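Local coordinates for conserved hypothetical protein (Bacteroides thetaiotaomicron, PDB 2FB0) that is of unknown function but belongs to the antibiotic biosynthesis monooxygenase family and is possibly an oxidoreductase, at residues C31-E35 with E36-A40; I80-L84 with A85-L89. All blocks are in the same frame, centred on the assembly; numbering follows the deposited sequence.

Contact 1: residues C31-E35 with E36-A40; sequences CSLKE and EGCIA
The carbonyl of E35 turns back on the amide of C38, joining the two ends of a type I beta turn; C38 N lies 3.1 Å from E35 O with an N-H...O angle of 151°. The donor stands well above the carbonyl plane. Another type I turn, S32 to E35, directly precedes this one, and E35 is the residue they share: its own N-H reaches S32 O at 2.9 Å. Two consecutive turns thus carry the chain from the end of helix 18-32 into strand 38-46.

C38 is the side chain that points into the bend. With SG anti to the backbone N (chi1 -178°), the thiol extends back over the end of the helix. C38 CB is only 3.1 Å from S32 O, while C38 SG lies 3.5 Å from that same oxygen. About a quarter-turn round the sulfur from S32 O, L33 offers one methyl, CD2, at 4.2 Å from C38 SG; the same methyl also approaches the backbone of A40. The side chain of E35 meets C38 through CB alone, E35 CB to C38 CB being 4.1 Å. Beyond it the extended chain leads away to H68 and H73, both hydrogen-bonded to E35 OE2, and S32 OG bonds back to L28 O. W59 touches E35 and C38 from strand 52-59, where T58 faces both I39 and A40 in a classic beta bulge.

Chemically, polar and apolar roles are divided. Backbone amides E35 N and C38 N secure the successive turns, a sulfur and a leucine methyl pack beside them, and E35 joins its carbonyl in the turn to a carboxylate oxygen gripped by two histidines, tying this connection to helix 62-68 through H68 and to helix 72-84 through H73.

Contact 2: residues I80-L84 with A85-L89; sequences IIQEL and AEMKL
Two waters lie between the E86 carboxylate and Q82 O, each placed to donate to both and both standing off the same face of the carboxylate, the one turned toward Q82 O. Water 1 is 2.9 Å from E86 OE1 and 2.8 Å from Q82 O; water 2 is 2.7 Å from E86 OE2 and lies farther from Q82 O. Each carboxylate oxygen therefore has its own water, but each water has more acceptors in reach than protons, so not all these bonds need form at once.

The apolar part of the connection belongs to M87, a selenomethionine. Its selenium meets two consecutive helix residues, M87 SE lying 3.7 Å from I81 CG2 and 3.7 Å from Q82 CG, and its side chain crosses both at about a right angle. The I81 torsion that sets CG2 anti to the backbone N turns this branch toward the selenium; the same methyl is 4.4 Å from A85 CB. Q82 contributes its aliphatic stem here, not its amide.

At the junction A85 is the first residue to leave helical geometry, and its amide makes only a weak bond to I81 O (2.8 Å, 116°). L84 O is taken by N17 ND2. I81 also packs on A24 and A25 of helix 18-32, while A85 and M87 rest on V11 and V9 of strand 5-12, placing the junction of helix 72-84 with strand 86-93, outermost in this chain's sheet, against both helix 18-32 and strand 5-12.

How the contacts relate
Contact 1 comes first along the chain and closes before contact 2 opens. Each is a helix-to-strand connection: residues 31-40 lead from helix 18-32 into strand 38-46, and residues 80-89 from helix 72-84 into strand 86-93. Within this chain these are the two outermost strands of one four-stranded antiparallel sheet, ordered 38-46, 52-59, 5-12, 86-93, as in a ferredoxin-like fold of the dimeric alpha-beta barrel type. The centres lie 21 Å apart on opposite sides of the chain's centre, and the nearest atoms are about 9 Å apart. The chain thus leaves helices 18-32 and 72-84 for strands at opposite margins of its sheet, the two helix-to-strand connections of the beta-alpha-beta-beta-alpha-beta topology.

Contact 1: residues C31-E35 with E36-A40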
loop_
_atom_site.group_PDB
_atom_site.type_symbol
_atom_site.label_atom_id
_atom_site.label_comp_id
_atom_site.label_asym_id
_atom_site.label_seq_id
_atom_site.Cartn_x
_atom_site.Cartn_y
_atom_site.Cartn_z
ATOM N N CYS A 31 3.775 17.524 -0.281
ATOM C CA CYS A 31 3.414 18.408 -1.394
ATOM C C CYS A 31 2.077 18.027 -2.040
ATOM O O CYS A 31 1.230 18.888 -2.292
ATOM C CB CYS A 31 4.496 18.392 -2.480
ATOM S SG CYS A 31 6.031 19.182 -2.027
ATOM N N SER A 32 1.903 16.737 -2.316
ATOM C CA SER A 32 0.715 16.251 -3.014
ATOM C C SER A 32 -0.557 16.431 -2.178
ATOM O O SER A 32 -1.605 16.771 -2.723
ATOM C CB SER A 32 0.896 14.787 -3.434
ATOM O OG SER A 32 2.134 14.612 -4.115
ATOM N N LEU A 33 -0.455 16.210 -0.869
ATOM C CA LEU A 33 -1.587 16.412 0.055
ATOM C C LEU A 33 -2.158 17.839 0.085
ATOM O O LEU A 33 -3.304 18.039 0.502
ATOM C CB LEU A 33 -1.217 15.984 1.470
ATOM C CG LEU A 33 -1.131 14.485 1.739
ATOM C CD1 LEU A 33 -0.578 14.266 3.137
ATOM C CD2 LEU A 33 -2.494 13.788 1.557
ATOM N N LYS A 34 -1.362 18.815 -0.361
ATOM C CA LYS A 34 -1.813 20.203 -0.468
ATOM C C LYS A 34 -2.649 20.416 -1.721
ATOM O O LYS A 34 -3.298 21.449 -1.861
ATOM C CB LYS A 34 -0.623 21.172 -0.485
ATOM C CG LYS A 34 0.118 21.283 0.827
ATOM C CD LYS A 34 1.338 22.184 0.668
ATOM C CE LYS A 34 2.129 22.292 1.970
ATOM N NZ LYS A 34 3.340 23.150 1.783
ATOM N N GLU A 35 -2.615 19.457 -2.643
ATOM C CA GLU A 35 -3.417 19.536 -3.858
ATOM C C GLU A 35 -4.877 19.189 -3.534
ATOM O O GLU A 35 -5.162 18.212 -2.839
ATOM C CB GLU A 35 -2.874 18.599 -4.944
ATOM C CG GLU A 35 -1.483 18.950 -5.468
ATOM C CD GLU A 35 -0.987 17.940 -6.491
ATOM O OE1 GLU A 35 -1.693 17.701 -7.488
ATOM O OE2 GLU A 35 0.104 17.376 -6.301
ATOM N N GLU A 36 -5.790 20.001 -4.049
ATOM C CA GLU A 36 -7.204 19.909 -3.694
ATOM C C GLU A 36 -7.804 18.548 -4.099
ATOM O O GLU A 36 -8.552 17.938 -3.320
ATOM C CB GLU A 36 -7.962 21.095 -4.325
ATOM C CG GLU A 36 -9.405 21.290 -3.868
ATOM C CD GLU A 36 -9.539 21.574 -2.376
ATOM O OE1 GLU A 36 -8.566 22.090 -1.754
ATOM O OE2 GLU A 36 -10.636 21.285 -1.832
ATOM N N GLY A 37 -7.449 18.069 -5.296
ATOM C CA GLY A 37 -7.955 16.792 -5.803
ATOM C C GLY A 37 -7.246 15.559 -5.251
ATOM O O GLY A 37 -7.607 14.443 -5.588
ATOM N N CYS A 38 -6.242 15.762 -4.398
ATOM C CA CYS A 38 -5.565 14.655 -3.751
ATOM C C CYS A 38 -6.377 14.249 -2.535
ATOM O O CYS A 38 -6.452 14.996 -1.562
ATOM C CB CYS A 38 -4.151 15.031 -3.318
ATOM S SG CYS A 38 -3.238 13.656 -2.542
ATOM N N ILE A 39 -6.978 13.070 -2.595
ATOM C CA ILE A 39 -7.806 12.581 -1.493
ATOM C C ILE A 39 -6.946 11.944 -0.395
ATOM O O ILE A 39 -7.163 12.190 0.806
ATOM C CB ILE A 39 -8.940 11.676 -2.034
ATOM C CG1 ILE A 39 -9.948 12.579 -2.763
ATOM C CG2 ILE A 39 -9.597 10.864 -0.904
ATOM C CD1 ILE A 39 -10.961 11.869 -3.550
ATOM N N ALA A 40 -5.935 11.180 -0.809
ATOM C CA ALA A 40 -5.014 10.535 0.124
ATOM C C ALA A 40 -3.664 10.296 -0.548
ATOM O O ALA A 40 -3.582 10.130 -1.767
ATOM C CB ALA A 40 -5.590 9.205 0.621
#

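Contact 2: residues I80-L84 with A85-L89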
loop_
_atom_site.group_PDB
_atom_site.type_symbol
_atom_site.label_atom_id
_atom_site.label_comp_id
_atom_site.label_asym_id
_atom_site.label_seq_id
_atom_site.Cartn_x
_atom_site.Cartn_y
_atom_site.Cartn_z
ATOM N N ILE A 80 13.858 12.495 -8.666
ATOM C CA ILE A 80 14.766 12.045 -7.599
ATOM C C ILE A 80 14.621 10.553 -7.290
ATOM O O ILE A 80 15.616 9.811 -7.255
ATOM C CB ILE A 80 14.622 12.892 -6.317
ATOM C CG1 ILE A 80 15.185 14.304 -6.545
ATOM C CG2 ILE A 80 15.355 12.226 -5.130
ATOM C CD1 ILE A 80 14.685 15.345 -5.549
ATOM N N ILE A 81 13.381 10.104 -7.080
ATOM C CA ILE A 81 13.147 8.695 -6.743
ATOM C C ILE A 81 13.602 7.785 -7.885
ATOM O O ILE A 81 14.232 6.751 -7.644
ATOM C CB ILE A 81 11.665 8.422 -6.337
ATOM C CG1 ILE A 81 11.291 9.264 -5.107
ATOM C CG2 ILE A 81 11.440 6.946 -6.057
ATOM C CD1 ILE A 81 9.765 9.345 -4.834
ATOM N N GLN A 82 13.309 8.189 -9.122
ATOM C CA GLN A 82 13.710 7.422 -10.309
ATOM C C GLN A 82 15.227 7.296 -10.478
ATOM O O GLN A 82 15.716 6.322 -11.039
ATOM C CB GLN A 82 13.091 8.026 -11.575
ATOM C CG GLN A 82 11.627 7.648 -11.732
ATOM C CD GLN A 82 10.961 8.289 -12.939
ATOM O OE1 GLN A 82 10.127 7.662 -13.594
ATOM N NE2 GLN A 82 11.309 9.543 -13.230
ATOM N N GLU A 83 15.955 8.288 -9.980
ATOM C CA GLU A 83 17.404 8.299 -10.035
ATOM C C GLU A 83 17.995 7.389 -8.957
ATOM O O GLU A 83 19.067 6.811 -9.136
ATOM C CB GLU A 83 17.891 9.746 -9.870
ATOM C CG GLU A 83 19.166 10.103 -10.612
ATOM C CD GLU A 83 19.178 9.751 -12.095
ATOM O OE1 GLU A 83 18.120 9.772 -12.766
ATOM O OE2 GLU A 83 20.279 9.438 -12.591
ATOM N N LEU A 84 17.266 7.245 -7.852
ATOM C CA LEU A 84 17.679 6.424 -6.704
ATOM C C LEU A 84 17.175 4.987 -6.727
ATOM O O LEU A 84 17.740 4.112 -6.069
ATOM C CB LEU A 84 17.195 7.083 -5.404
ATOM C CG LEU A 84 17.791 8.421 -4.973
ATOM C CD1 LEU A 84 16.852 9.129 -3.986
ATOM C CD2 LEU A 84 19.194 8.239 -4.376
ATOM N N ALA A 85 16.110 4.730 -7.478
ATOM C CA ALA A 85 15.345 3.501 -7.289
ATOM C C ALA A 85 14.542 3.129 -8.535
ATOM O O ALA A 85 14.510 3.886 -9.508
ATOM C CB ALA A 85 14.406 3.669 -6.051
ATOM N N GLU A 86 13.892 1.967 -8.506
ATOM C CA GLU A 86 13.004 1.563 -9.602
ATOM C C GLU A 86 11.545 1.589 -9.163
ATOM O O GLU A 86 11.190 1.053 -8.107
ATOM C CB GLU A 86 13.371 0.181 -10.153
ATOM C CG GLU A 86 14.826 0.065 -10.686
ATOM C CD GLU A 86 15.194 1.082 -11.792
ATOM O OE1 GLU A 86 14.340 1.403 -12.660
ATOM O OE2 GLU A 86 16.363 1.548 -11.803
HETATM N N MSE A 87 10.709 2.211 -9.986
HETATM C CA MSE A 87 9.313 2.444 -9.649
HETATM C C MSE A 87 8.403 1.675 -10.586
HETATM O O MSE A 87 8.672 1.606 -11.793
HETATM C CB MSE A 87 8.985 3.930 -9.771
HETATM C CG MSE A 87 9.780 4.825 -8.855
HETATM SE SE MSE A 87 9.267 6.694 -9.035
HETATM C CE MSE A 87 7.489 6.511 -9.734
ATOM N N LYS A 88 7.328 1.118 -10.032
ATOM C CA LYS A 88 6.259 0.520 -10.835
ATOM C C LYS A 88 4.902 1.029 -10.358
ATOM O O LYS A 88 4.474 0.741 -9.236
ATOM C CB LYS A 88 6.277 -1.009 -10.767
ATOM C CG LYS A 88 5.156 -1.659 -11.615
ATOM C CD LYS A 88 5.016 -3.164 -11.312
ATOM C CE LYS A 88 3.920 -3.815 -12.165
ATOM N NZ LYS A 88 4.076 -5.302 -12.172
ATOM N N LEU A 89 4.223 1.756 -11.233
ATOM C CA LEU A 89 2.931 2.332 -10.910
ATOM C C LEU A 89 1.780 1.426 -11.376
ATOM O O LEU A 89 1.761 0.951 -12.518
ATOM C CB LEU A 89 2.832 3.738 -11.513
ATOM C CG LEU A 89 1.519 4.520 -11.374
ATOM C CD1 LEU A 89 1.822 5.998 -11.482
ATOM C CD2 LEU A 89 0.535 4.090 -12.447
HETATM O O HOH W 1 14.223 4.331 -12.422
HETATM O O HOH W 2 17.603 3.658 -10.747
#